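Local structure of TubZ (Clostridium botulinum C phage, 4XCQ) at residues 17-22 and 174-179; 93-98 and 124-129; 134-139 and 303-308. The protein belongs to the tubulin/FtsZ family as a phage-encoded TubZ and carries guanosine-5'-diphosphate in its nucleotide pocket. All blocks are in the same frame, centred on the assembly; numbering follows the deposited sequence.

Interaction 1: 17-22 and 174-179. With GDP (guanosine-5'-diphosphate), chain B.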
loop_
_atom_site.group_PDB
_atom_site.type_symbol
_atom_site.label_atom_id
_atom_site.label_comp_id
_atom_site.label_asym_id
_atom_site.label_seq_id
_atom_site.Cartn_x
_atom_site.Cartn_y
_atom_site.Cartn_z
ATOM N N GLY A 17 -5.667 9.276 -3.080
ATOM C CA GLY A 17 -5.095 10.563 -3.425
ATOM C C GLY A 17 -4.516 11.266 -2.209
ATOM O O GLY A 17 -3.456 11.880 -2.292
ATOM N N ASN A 18 -5.213 11.175 -1.077
ATOM C CA ASN A 18 -4.749 11.783 0.170
ATOM C C ASN A 18 -3.413 11.204 0.633
ATOM O O ASN A 18 -2.513 11.930 1.069
ATOM C CB ASN A 18 -5.789 11.597 1.277
ATOM C CG ASN A 18 -7.100 12.301 0.979
ATOM O OD1 ASN A 18 -7.151 13.242 0.184
ATOM N ND2 ASN A 18 -8.169 11.855 1.632
ATOM N N ILE A 19 -3.298 9.884 0.540
ATOM C CA ILE A 19 -2.106 9.189 0.995
ATOM C C ILE A 19 -0.892 9.595 0.170
ATOM O O ILE A 19 0.135 9.982 0.724
ATOM C CB ILE A 19 -2.308 7.666 0.944
ATOM C CG1 ILE A 19 -3.360 7.265 1.986
ATOM C CG2 ILE A 19 -0.990 6.941 1.169
ATOM C CD1 ILE A 19 -3.775 5.814 1.935
ATOM N N VAL A 20 -1.023 9.545 -1.151
ATOM C CA VAL A 20 0.076 9.915 -2.039
ATOM C C VAL A 20 0.416 11.407 -1.924
ATOM O O VAL A 20 1.588 11.792 -2.002
ATOM C CB VAL A 20 -0.252 9.555 -3.500
ATOM C CG1 VAL A 20 0.871 9.986 -4.436
ATOM C CG2 VAL A 20 -0.499 8.054 -3.616
ATOM N N ASP A 21 -0.605 12.236 -1.719
ATOM C CA ASP A 21 -0.409 13.673 -1.539
ATOM C C ASP A 21 0.403 13.930 -0.268
ATOM O O ASP A 21 1.357 14.713 -0.277
ATOM C CB ASP A 21 -1.760 14.398 -1.472
ATOM C CG ASP A 21 -1.642 15.905 -1.675
ATOM O OD1 ASP A 21 -0.765 16.353 -2.442
ATOM O OD2 ASP A 21 -2.446 16.646 -1.071
ATOM N N THR A 22 0.015 13.261 0.818
ATOM C CA THR A 22 0.745 13.319 2.081
ATOM C C THR A 22 2.207 12.919 1.887
ATOM O O THR A 22 3.121 13.587 2.383
ATOM C CB THR A 22 0.104 12.397 3.150
ATOM O OG1 THR A 22 -1.207 12.870 3.473
ATOM C CG2 THR A 22 0.942 12.371 4.417
ATOM N N ASP A 174 -3.875 10.037 10.407
ATOM C CA ASP A 174 -2.722 9.441 11.074
ATOM C C ASP A 174 -2.190 8.243 10.286
ATOM O O ASP A 174 -0.978 8.050 10.179
ATOM C CB ASP A 174 -3.077 9.017 12.504
ATOM C CG ASP A 174 -3.234 10.201 13.444
ATOM O OD1 ASP A 174 -2.557 11.229 13.234
ATOM O OD2 ASP A 174 -4.034 10.099 14.400
ATOM N N ILE A 175 -3.105 7.446 9.738
ATOM C CA ILE A 175 -2.733 6.339 8.868
ATOM C C ILE A 175 -1.955 6.878 7.674
ATOM O O ILE A 175 -0.915 6.337 7.301
ATOM C CB ILE A 175 -3.970 5.556 8.377
ATOM C CG1 ILE A 175 -4.702 4.909 9.557
ATOM C CG2 ILE A 175 -3.575 4.500 7.347
ATOM C CD1 ILE A 175 -4.071 3.620 10.039
ATOM N N ASN A 176 -2.463 7.963 7.099
ATOM C CA ASN A 176 -1.818 8.623 5.971
ATOM C C ASN A 176 -0.403 9.098 6.298
ATOM O O ASN A 176 0.548 8.806 5.573
ATOM C CB ASN A 176 -2.667 9.810 5.505
ATOM C CG ASN A 176 -4.056 9.397 5.051
ATOM O OD1 ASN A 176 -4.419 8.223 5.114
ATOM N ND2 ASN A 176 -4.843 10.367 4.597
ATOM N N LYS A 177 -0.272 9.835 7.393
ATOM C CA LYS A 177 1.013 10.376 7.809
ATOM C C LYS A 177 2.013 9.273 8.140
ATOM O O LYS A 177 3.185 9.345 7.766
ATOM C CB LYS A 177 0.837 11.283 9.026
ATOM C CG LYS A 177 -0.047 12.496 8.803
ATOM C CD LYS A 177 -0.283 13.225 10.122
ATOM C CE LYS A 177 -1.196 14.422 9.951
ATOM N NZ LYS A 177 -1.447 15.082 11.259
ATOM N N GLU A 178 1.548 8.255 8.855
ATOM C CA GLU A 178 2.436 7.209 9.335
ATOM C C GLU A 178 2.945 6.340 8.191
ATOM O O GLU A 178 4.140 6.040 8.132
ATOM C CB GLU A 178 1.735 6.353 10.387
ATOM C CG GLU A 178 2.686 5.616 11.311
ATOM C CD GLU A 178 2.043 5.249 12.635
ATOM O OE1 GLU A 178 1.143 5.991 13.092
ATOM O OE2 GLU A 178 2.436 4.217 13.218
ATOM N N PHE A 179 2.056 5.944 7.278
ATOM C CA PHE A 179 2.492 5.172 6.118
ATOM C C PHE A 179 3.433 5.984 5.241
ATOM O O PHE A 179 4.431 5.462 4.746
ATOM C CB PHE A 179 1.323 4.690 5.259
ATOM C CG PHE A 179 1.763 4.097 3.946
ATOM C CD1 PHE A 179 2.249 2.795 3.886
ATOM C CD2 PHE A 179 1.733 4.846 2.778
ATOM C CE1 PHE A 179 2.672 2.240 2.683
ATOM C CE2 PHE A 179 2.160 4.303 1.571
ATOM C CZ PHE A 179 2.628 2.997 1.524
HETATM P PB GDP B . -13.324 6.755 -3.205
HETATM O O1B GDP B . -12.224 5.734 -3.406
HETATM O O2B GDP B . -14.523 6.381 -4.052
HETATM O O3B GDP B . -12.840 8.134 -3.593
HETATM O O3A GDP B . -13.778 6.752 -1.672
HETATM P PA GDP B . -12.778 7.104 -0.468
HETATM O O1A GDP B . -13.146 8.397 0.216
HETATM O O2A GDP B . -11.330 7.110 -0.909
HETATM O "O5'" GDP B . -13.080 5.837 0.466
HETATM C "C5'" GDP B . -13.916 5.936 1.607
HETATM C "C4'" GDP B . -13.467 4.822 2.530
HETATM O "O4'" GDP B . -12.039 4.781 2.477
HETATM C "C3'" GDP B . -13.867 5.116 3.959
HETATM O "O3'" GDP B . -14.773 4.098 4.377
HETATM C "C2'" GDP B . -12.584 5.063 4.764
HETATM O "O2'" GDP B . -12.544 3.831 5.489
HETATM C "C1'" GDP B . -11.452 5.046 3.753
HETATM N N9 GDP B . -10.728 6.340 3.619
HETATM C C8 GDP B . -11.201 7.424 2.969
HETATM N N7 GDP B . -10.311 8.446 2.985
HETATM C C5 GDP B . -9.223 8.011 3.648
HETATM C C6 GDP B . -7.912 8.588 4.025
HETATM O O6 GDP B . -7.621 9.762 3.704
HETATM N N1 GDP B . -7.058 7.819 4.715
HETATM C C2 GDP B . -7.358 6.554 5.070
HETATM N N2 GDP B . -6.435 5.845 5.769
HETATM N N3 GDP B . -8.542 5.962 4.758
HETATM C C4 GDP B . -9.497 6.624 4.061
#
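Ile19 lies across the Asn176 side chain, with its CG1 3.4 Å from Asn176 OD1. The contact joins helix 14-26 to helix 172-187 at the guanine end of the nucleotide pocket in this tubulin/FtsZ-type GTPase domain. The segment axes come within 8.8 Å and are inclined at 42°. No hydrogen bond runs directly between the helices. The guanine of GDP bridges them instead.

Asn176 reads the base with both ends of its amide. Its OD1 accepts from GDP N1 at 2.7 Å and more weakly from GDP N2. Its ND2 gives a nearly straight bond to GDP O6 (3.0 Å, 179° at the hydrogen). The two ends together fix the rotation of the amide. Asn18 adds a second donor to the same oxygen, from ND2 to GDP O6 at 3.0 Å, so one amide of each helix grips O6. Beside this, CG2 of Ile175 lies against GDP N2.

Apolar contacts continue away from the base. Ile19 CG2 meets Phe179 CD2 at 3.8 Å, these two side chains being roughly perpendicular. Farther along helix 14-26, Thr22 lays its methyl CG2 over the other backbone, 3.9 Å from Lys177 CA. That methyl is anti to the backbone N (OG1 chi1 -65°), which turns the hydroxyl back to its own helix. There Asn18 O takes two bonds from opposite faces of its carbonyl plane, one from Thr22 N and one from Thr22 OG1 at 2.9 Å.

Interaction 2: 93-98 and 124-129. With GDP (guanosine-5'-diphosphate), chain B.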
loop_
_atom_site.group_PDB
_atom_site.type_symbol
_atom_site.label_atom_id
_atom_site.label_comp_id
_atom_site.label_asym_id
_atom_site.label_seq_id
_atom_site.Cartn_x
_atom_site.Cartn_y
_atom_site.Cartn_z
ATOM N N ILE A 93 3.070 1.669 -8.415
ATOM C CA ILE A 93 2.324 1.350 -7.202
ATOM C C ILE A 93 0.947 2.013 -7.218
ATOM O O ILE A 93 0.822 3.237 -7.294
ATOM C CB ILE A 93 3.096 1.774 -5.941
ATOM C CG1 ILE A 93 4.511 1.180 -5.975
ATOM C CG2 ILE A 93 2.365 1.314 -4.693
ATOM C CD1 ILE A 93 5.387 1.570 -4.796
ATOM N N PHE A 94 -0.088 1.187 -7.172
ATOM C CA PHE A 94 -1.454 1.680 -7.087
ATOM C C PHE A 94 -1.842 1.904 -5.629
ATOM O O PHE A 94 -1.550 1.071 -4.768
ATOM C CB PHE A 94 -2.421 0.698 -7.752
ATOM C CG PHE A 94 -2.329 0.683 -9.249
ATOM C CD1 PHE A 94 -3.139 1.515 -10.012
ATOM C CD2 PHE A 94 -1.443 -0.166 -9.899
ATOM C CE1 PHE A 94 -3.062 1.511 -11.392
ATOM C CE2 PHE A 94 -1.362 -0.177 -11.283
ATOM C CZ PHE A 94 -2.174 0.664 -12.032
ATOM N N VAL A 95 -2.483 3.036 -5.351
ATOM C CA VAL A 95 -2.921 3.339 -3.988
ATOM C C VAL A 95 -4.414 3.635 -3.951
ATOM O O VAL A 95 -4.905 4.552 -4.619
ATOM C CB VAL A 95 -2.157 4.531 -3.388
ATOM C CG1 VAL A 95 -2.476 4.655 -1.912
ATOM C CG2 VAL A 95 -0.661 4.365 -3.592
ATOM N N ALA A 96 -5.143 2.849 -3.173
ATOM C CA ALA A 96 -6.583 3.018 -3.107
ATOM C C ALA A 96 -7.166 2.544 -1.779
ATOM O O ALA A 96 -6.726 1.540 -1.212
ATOM C CB ALA A 96 -7.243 2.278 -4.259
ATOM N N THR A 97 -8.152 3.287 -1.290
ATOM C CA THR A 97 -8.991 2.816 -0.204
ATOM C C THR A 97 -9.948 1.773 -0.770
ATOM O O THR A 97 -10.283 1.799 -1.955
ATOM C CB THR A 97 -9.769 3.961 0.455
ATOM O OG1 THR A 97 -10.565 4.634 -0.530
ATOM C CG2 THR A 97 -8.803 4.954 1.102
ATOM N N MET A 98 -10.381 0.844 0.069
ATOM C CA MET A 98 -11.090 -0.316 -0.438
ATOM C C MET A 98 -12.596 -0.237 -0.172
ATOM O O MET A 98 -13.385 -0.930 -0.817
ATOM C CB MET A 98 -10.473 -1.588 0.161
ATOM C CG MET A 98 -8.986 -1.734 -0.185
ATOM S SD MET A 98 -8.075 -3.009 0.720
ATOM C CE MET A 98 -8.836 -4.487 0.062
ATOM N N GLY A 124 2.703 -2.691 -7.633
ATOM C CA GLY A 124 2.366 -2.736 -6.225
ATOM C C GLY A 124 0.937 -2.292 -5.973
ATOM O O GLY A 124 0.358 -1.530 -6.744
ATOM N N PHE A 125 0.355 -2.785 -4.888
ATOM C CA PHE A 125 -0.950 -2.313 -4.462
ATOM C C PHE A 125 -0.924 -1.901 -2.996
ATOM O O PHE A 125 -0.615 -2.713 -2.120
ATOM C CB PHE A 125 -2.021 -3.380 -4.688
ATOM C CG PHE A 125 -3.372 -2.996 -4.147
ATOM C CD1 PHE A 125 -4.085 -1.947 -4.712
ATOM C CD2 PHE A 125 -3.927 -3.682 -3.075
ATOM C CE1 PHE A 125 -5.333 -1.582 -4.216
ATOM C CE2 PHE A 125 -5.176 -3.324 -2.567
ATOM C CZ PHE A 125 -5.879 -2.273 -3.141
ATOM N N VAL A 126 -1.226 -0.632 -2.739
ATOM C CA VAL A 126 -1.433 -0.157 -1.378
ATOM C C VAL A 126 -2.933 0.008 -1.146
ATOM O O VAL A 126 -3.571 0.875 -1.744
ATOM C CB VAL A 126 -0.708 1.179 -1.107
ATOM C CG1 VAL A 126 -1.031 1.687 0.289
ATOM C CG2 VAL A 126 0.791 1.018 -1.277
ATOM N N GLY A 127 -3.491 -0.844 -0.291
ATOM C CA GLY A 127 -4.913 -0.832 -0.014
ATOM C C GLY A 127 -5.228 -0.502 1.432
ATOM O O GLY A 127 -4.432 -0.774 2.333
ATOM N N VAL A 128 -6.395 0.090 1.657
ATOM C CA VAL A 128 -6.781 0.488 3.003
ATOM C C VAL A 128 -8.094 -0.167 3.419
ATOM O O VAL A 128 -9.142 0.065 2.812
ATOM C CB VAL A 128 -6.918 2.019 3.124
ATOM C CG1 VAL A 128 -7.087 2.411 4.576
ATOM C CG2 VAL A 128 -5.708 2.714 2.526
ATOM N N LEU A 129 -8.021 -1.002 4.450
ATOM C CA LEU A 129 -9.201 -1.648 4.999
ATOM C C LEU A 129 -9.993 -0.646 5.839
ATOM O O LEU A 129 -9.411 0.126 6.600
ATOM C CB LEU A 129 -8.802 -2.862 5.840
ATOM C CG LEU A 129 -7.977 -3.943 5.130
ATOM C CD1 LEU A 129 -7.434 -4.946 6.130
ATOM C CD2 LEU A 129 -8.804 -4.655 4.072
HETATM P PB GDP B . -13.324 6.755 -3.205
HETATM O O1B GDP B . -12.224 5.734 -3.406
HETATM O O2B GDP B . -14.523 6.381 -4.052
HETATM O O3B GDP B . -12.840 8.134 -3.593
HETATM O O3A GDP B . -13.778 6.752 -1.672
HETATM P PA GDP B . -12.778 7.104 -0.468
HETATM O O1A GDP B . -13.146 8.397 0.216
HETATM O O2A GDP B . -11.330 7.110 -0.909
HETATM O "O5'" GDP B . -13.080 5.837 0.466
HETATM C "C5'" GDP B . -13.916 5.936 1.607
HETATM C "C4'" GDP B . -13.467 4.822 2.530
HETATM O "O4'" GDP B . -12.039 4.781 2.477
HETATM C "C3'" GDP B . -13.867 5.116 3.959
HETATM O "O3'" GDP B . -14.773 4.098 4.377
HETATM C "C2'" GDP B . -12.584 5.063 4.764
HETATM O "O2'" GDP B . -12.544 3.831 5.489
HETATM C "C1'" GDP B . -11.452 5.046 3.753
HETATM N N9 GDP B . -10.728 6.340 3.619
HETATM C C8 GDP B . -11.201 7.424 2.969
HETATM N N7 GDP B . -10.311 8.446 2.985
HETATM C C5 GDP B . -9.223 8.011 3.648
HETATM C C6 GDP B . -7.912 8.588 4.025
HETATM O O6 GDP B . -7.621 9.762 3.704
HETATM N N1 GDP B . -7.058 7.819 4.715
HETATM C C2 GDP B . -7.358 6.554 5.070
HETATM N N2 GDP B . -6.435 5.845 5.769
HETATM N N3 GDP B . -8.542 5.962 4.758
HETATM C C4 GDP B . -9.497 6.624 4.061
#
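Thr97 CG2 touches Val128 CB at 4.0 Å, where two neighbouring strands end. Both residues also touch GDP. Thr97 OG1 is 2.6 Å from the alpha-phosphate oxygen GDP O2A and also close to GDP O5', so its one proton has two acceptors within reach. This hydroxyl sits between the backbone N and the carbonyl carbon (chi1 57°), which brings it to the phosphate while the methyl CG2 lies against the base at GDP N9 and C4. Val128 CG1 touches the base at GDP N2 and N3.

Behind these residues the strands pair in parallel. Val126 N gives a nearly straight bond to Phe94 O at 2.7 Å, and Ala96 N bonds Val126 O at 2.9 Å. The next bond, from Val128 N to Ala96 O, is weak and bent (132°). Met98 N then reaches Val128 O.

Ile93, Val95 and Val126 lie on the same side of the sheet as Thr97 and Val128, with Ile93 CG2 3.8 Å from Val126 CG2. Phe94, Ala96 and Phe125 lie on the other. There Gly127 N is 3.8 Å from the Phe125 ring plane, over one face and toward its rim. Met98 CG approaches the ring edge near CZ. Where the strands end, Met98 SD lies 3.8 Å from Leu129 CD2.

Helices 102-117 and 136-152 cover the Phe94 and Phe125 side, and strand 7-11 bonds the far edge of strand 91-97. The arrangement is a parallel beta-alpha-beta unit, formed by strand 91-97, helix 102-117 and strand 122-129, in the Rossmann-like core of the tubulin/FtsZ GTPase domain.

Interaction 3: 134-139 and 303-308. With GDP (guanosine-5'-diphosphate), chain B.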
loop_
_atom_site.group_PDB
_atom_site.type_symbol
_atom_site.label_atom_id
_atom_site.label_comp_id
_atom_site.label_asym_id
_atom_site.label_seq_id
_atom_site.Cartn_x
_atom_site.Cartn_y
_atom_site.Cartn_z
ATOM N N GLU A 134 -17.739 0.754 10.120
ATOM C CA GLU A 134 -18.350 1.151 8.859
ATOM C C GLU A 134 -19.376 0.100 8.449
ATOM O O GLU A 134 -19.363 -1.015 8.968
ATOM C CB GLU A 134 -17.287 1.341 7.784
ATOM C CG GLU A 134 -16.202 2.323 8.191
ATOM C CD GLU A 134 -15.312 2.727 7.031
ATOM O OE1 GLU A 134 -15.828 2.823 5.898
ATOM O OE2 GLU A 134 -14.101 2.954 7.253
ATOM N N ASP A 135 -20.265 0.451 7.524
ATOM C CA ASP A 135 -21.441 -0.375 7.268
ATOM C C ASP A 135 -21.238 -1.479 6.236
ATOM O O ASP A 135 -20.138 -1.682 5.724
ATOM C CB ASP A 135 -22.614 0.507 6.841
ATOM C CG ASP A 135 -23.107 1.389 7.964
ATOM O OD1 ASP A 135 -23.835 0.883 8.841
ATOM O OD2 ASP A 135 -22.763 2.587 7.976
ATOM N N ILE A 136 -22.323 -2.191 5.953
ATOM C CA ILE A 136 -22.311 -3.346 5.066
ATOM C C ILE A 136 -21.721 -3.026 3.694
ATOM O O ILE A 136 -20.783 -3.691 3.261
ATOM C CB ILE A 136 -23.738 -3.917 4.903
ATOM C CG1 ILE A 136 -24.244 -4.438 6.250
ATOM C CG2 ILE A 136 -23.764 -5.030 3.868
ATOM C CD1 ILE A 136 -25.729 -4.744 6.284
ATOM N N ASP A 137 -22.249 -2.000 3.029
ATOM C CA ASP A 137 -21.769 -1.611 1.702
ATOM C C ASP A 137 -20.270 -1.331 1.676
ATOM O O ASP A 137 -19.561 -1.785 0.774
ATOM C CB ASP A 137 -22.521 -0.379 1.193
ATOM C CG ASP A 137 -23.927 -0.702 0.723
ATOM O OD1 ASP A 137 -24.260 -1.895 0.593
ATOM O OD2 ASP A 137 -24.698 0.244 0.471
ATOM N N GLU A 138 -19.801 -0.572 2.664
ATOM C CA GLU A 138 -18.388 -0.233 2.777
ATOM C C GLU A 138 -17.527 -1.489 2.912
ATOM O O GLU A 138 -16.460 -1.596 2.306
ATOM C CB GLU A 138 -18.154 0.700 3.971
ATOM C CG GLU A 138 -18.597 2.134 3.743
ATOM C CD GLU A 138 -20.057 2.371 4.078
ATOM O OE1 GLU A 138 -20.837 1.391 4.133
ATOM O OE2 GLU A 138 -20.428 3.549 4.281
ATOM N N HIS A 139 -17.997 -2.443 3.708
ATOM C CA HIS A 139 -17.282 -3.697 3.861
ATOM C C HIS A 139 -17.427 -4.569 2.617
ATOM O O HIS A 139 -16.444 -5.142 2.147
ATOM C CB HIS A 139 -17.755 -4.437 5.112
ATOM C CG HIS A 139 -17.139 -3.926 6.371
ATOM N ND1 HIS A 139 -17.582 -2.778 7.013
ATOM C CD2 HIS A 139 -16.082 -4.370 7.094
ATOM C CE1 HIS A 139 -16.840 -2.569 8.079
ATOM N NE2 HIS A 139 -15.926 -3.505 8.158
ATOM N N ASP A 303 -22.572 -10.247 10.331
ATOM C CA ASP A 303 -23.091 -9.872 11.641
ATOM C C ASP A 303 -23.909 -8.592 11.565
ATOM O O ASP A 303 -24.886 -8.429 12.298
ATOM C CB ASP A 303 -21.957 -9.714 12.652
ATOM C CG ASP A 303 -21.727 -10.973 13.463
ATOM O OD1 ASP A 303 -22.067 -12.072 12.974
ATOM O OD2 ASP A 303 -21.214 -10.864 14.597
ATOM N N LYS A 304 -23.520 -7.688 10.672
ATOM C CA LYS A 304 -24.305 -6.480 10.445
ATOM C C LYS A 304 -25.567 -6.784 9.633
ATOM O O LYS A 304 -26.606 -6.153 9.834
ATOM C CB LYS A 304 -23.461 -5.412 9.749
ATOM C CG LYS A 304 -22.644 -4.570 10.713
ATOM C CD LYS A 304 -21.690 -3.637 9.990
ATOM C CE LYS A 304 -20.935 -2.762 10.976
ATOM N NZ LYS A 304 -21.801 -1.711 11.581
ATOM N N MET A 305 -25.474 -7.751 8.723
ATOM C CA MET A 305 -26.632 -8.161 7.933
ATOM C C MET A 305 -27.731 -8.753 8.800
ATOM O O MET A 305 -28.911 -8.467 8.606
ATOM C CB MET A 305 -26.229 -9.183 6.864
ATOM C CG MET A 305 -25.741 -8.580 5.569
ATOM S SD MET A 305 -25.472 -9.836 4.312
ATOM C CE MET A 305 -25.018 -8.812 2.914
ATOM N N LYS A 306 -27.332 -9.584 9.755
ATOM C CA LYS A 306 -28.294 -10.301 10.581
ATOM C C LYS A 306 -28.886 -9.383 11.645
ATOM O O LYS A 306 -29.941 -9.675 12.216
ATOM C CB LYS A 306 -27.649 -11.529 11.218
ATOM C CG LYS A 306 -27.407 -12.683 10.232
ATOM C CD LYS A 306 -28.162 -12.489 8.918
ATOM C CE LYS A 306 -27.702 -13.464 7.846
ATOM N NZ LYS A 306 -28.570 -13.402 6.634
ATOM N N GLN A 307 -28.223 -8.257 11.892
ATOM C CA GLN A 307 -28.799 -7.198 12.714
ATOM C C GLN A 307 -30.031 -6.591 12.051
ATOM O O GLN A 307 -30.791 -5.870 12.691
ATOM C CB GLN A 307 -27.769 -6.103 12.982
ATOM C CG GLN A 307 -27.237 -6.072 14.398
ATOM C CD GLN A 307 -26.825 -4.676 14.815
ATOM O OE1 GLN A 307 -25.856 -4.118 14.297
ATOM N NE2 GLN A 307 -27.571 -4.096 15.749
ATOM N N ARG A 308 -30.216 -6.878 10.765
ATOM C CA ARG A 308 -31.336 -6.329 10.011
ATOM C C ARG A 308 -32.346 -7.413 9.642
ATOM O O ARG A 308 -32.837 -8.143 10.506
ATOM C CB ARG A 308 -30.831 -5.623 8.750
ATOM C CG ARG A 308 -29.582 -4.782 8.975
ATOM C CD ARG A 308 -29.037 -4.211 7.673
ATOM N NE ARG A 308 -29.642 -2.927 7.322
ATOM C CZ ARG A 308 -30.297 -2.694 6.189
ATOM N NH1 ARG A 308 -30.433 -3.658 5.290
ATOM N NH2 ARG A 308 -30.815 -1.496 5.950
HETATM P PB GDP B . -13.324 6.755 -3.205
HETATM O O1B GDP B . -12.224 5.734 -3.406
HETATM O O2B GDP B . -14.523 6.381 -4.052
HETATM O O3B GDP B . -12.840 8.134 -3.593
HETATM O O3A GDP B . -13.778 6.752 -1.672
HETATM P PA GDP B . -12.778 7.104 -0.468
HETATM O O1A GDP B . -13.146 8.397 0.216
HETATM O O2A GDP B . -11.330 7.110 -0.909
HETATM O "O5'" GDP B . -13.080 5.837 0.466
HETATM C "C5'" GDP B . -13.916 5.936 1.607
HETATM C "C4'" GDP B . -13.467 4.822 2.530
HETATM O "O4'" GDP B . -12.039 4.781 2.477
HETATM C "C3'" GDP B . -13.867 5.116 3.959
HETATM O "O3'" GDP B . -14.773 4.098 4.377
HETATM C "C2'" GDP B . -12.584 5.063 4.764
HETATM O "O2'" GDP B . -12.544 3.831 5.489
HETATM C "C1'" GDP B . -11.452 5.046 3.753
HETATM N N9 GDP B . -10.728 6.340 3.619
HETATM C C8 GDP B . -11.201 7.424 2.969
HETATM N N7 GDP B . -10.311 8.446 2.985
HETATM C C5 GDP B . -9.223 8.011 3.648
HETATM C C6 GDP B . -7.912 8.588 4.025
HETATM O O6 GDP B . -7.621 9.762 3.704
HETATM N N1 GDP B . -7.058 7.819 4.715
HETATM C C2 GDP B . -7.358 6.554 5.070
HETATM N N2 GDP B . -6.435 5.845 5.769
HETATM N N3 GDP B . -8.542 5.962 4.758
HETATM C C4 GDP B . -9.497 6.624 4.061
#
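Ile136 lays its CG1 against Lys304 CB at 3.7 Å, the two side chains running opposite ways. This is a surface contact in the tubulin/FtsZ fold. It joins the start of helix 136-152, next to the nucleotide pocket, to the end part of helix 291-306, the last helix modelled in the chain.

The apolar contacts centre on Ile136. Its CD1 touches two further side chains of the other segment. It meets Met305 CG at 3.9 Å, with Met305 lying crosswise to it, and Arg308 CD at 3.6 Å. CG1 is anti to the carbonyl carbon (chi1 -64°) and the chain is then extended, and this carries CD1 out to residues 305 and 308.

A close carbon-to-carbonyl approach comes next. The Lys304 chain runs alongside the loop before helix 136-152, and its CE comes to 3.1 Å from Glu134 O.

The charges are less closely engaged. The bend at chi4 (-72°) leaves Lys304 NZ 3.6 Å from Glu134 O and 4.3 Å from Asp135 OD1. The latter is beyond a salt bridge, so any attraction between these charges is probably modest. No hydrogen bond links the two segments.

Two groups of 134-139 link the contact to the nucleotide and to the rest of helix 291-306. The Glu134 side chain leads to the ribose, where Glu134 OE2 accepts from GDP O2' at 2.5 Å, although the exact placing of this carboxylate is doubtful. The same OE2 is also bonded to Lys131 N. His139 packs on Met297, Ile300 and Ile301 of helix 291-306. Its imidazole is held by its own helix start: ND1 donates to Asp135 O at 3.1 Å, with that oxygen near the ring plane, while His139 N bonds the same Asp135 O.

How the interactions relate
GDP is common to all three contacts. Interaction 1 holds the guanine edge, interaction 2 meets the base and the alpha-phosphate, and interaction 3 reaches the ribose through Glu134. Interactions 1 and 2 have centres about 11 Å apart and pack together directly. Ile19 CD1 lies 3.7 Å from Val128 CG2, and Val20 CG2 lies 3.7 Å from Val95 CG2, so helix 14-26 rests on the strands. Phe179 CZ reaches Val126 CG2 at 3.9 Å. The centre of interaction 3 is about 22 Å from that of interaction 2, but their nearest atoms are about 4 Å apart, as strand 122-129 leads on to helix 136-152. Interactions 1 and 3 stay about 10 Å apart at their nearest atoms.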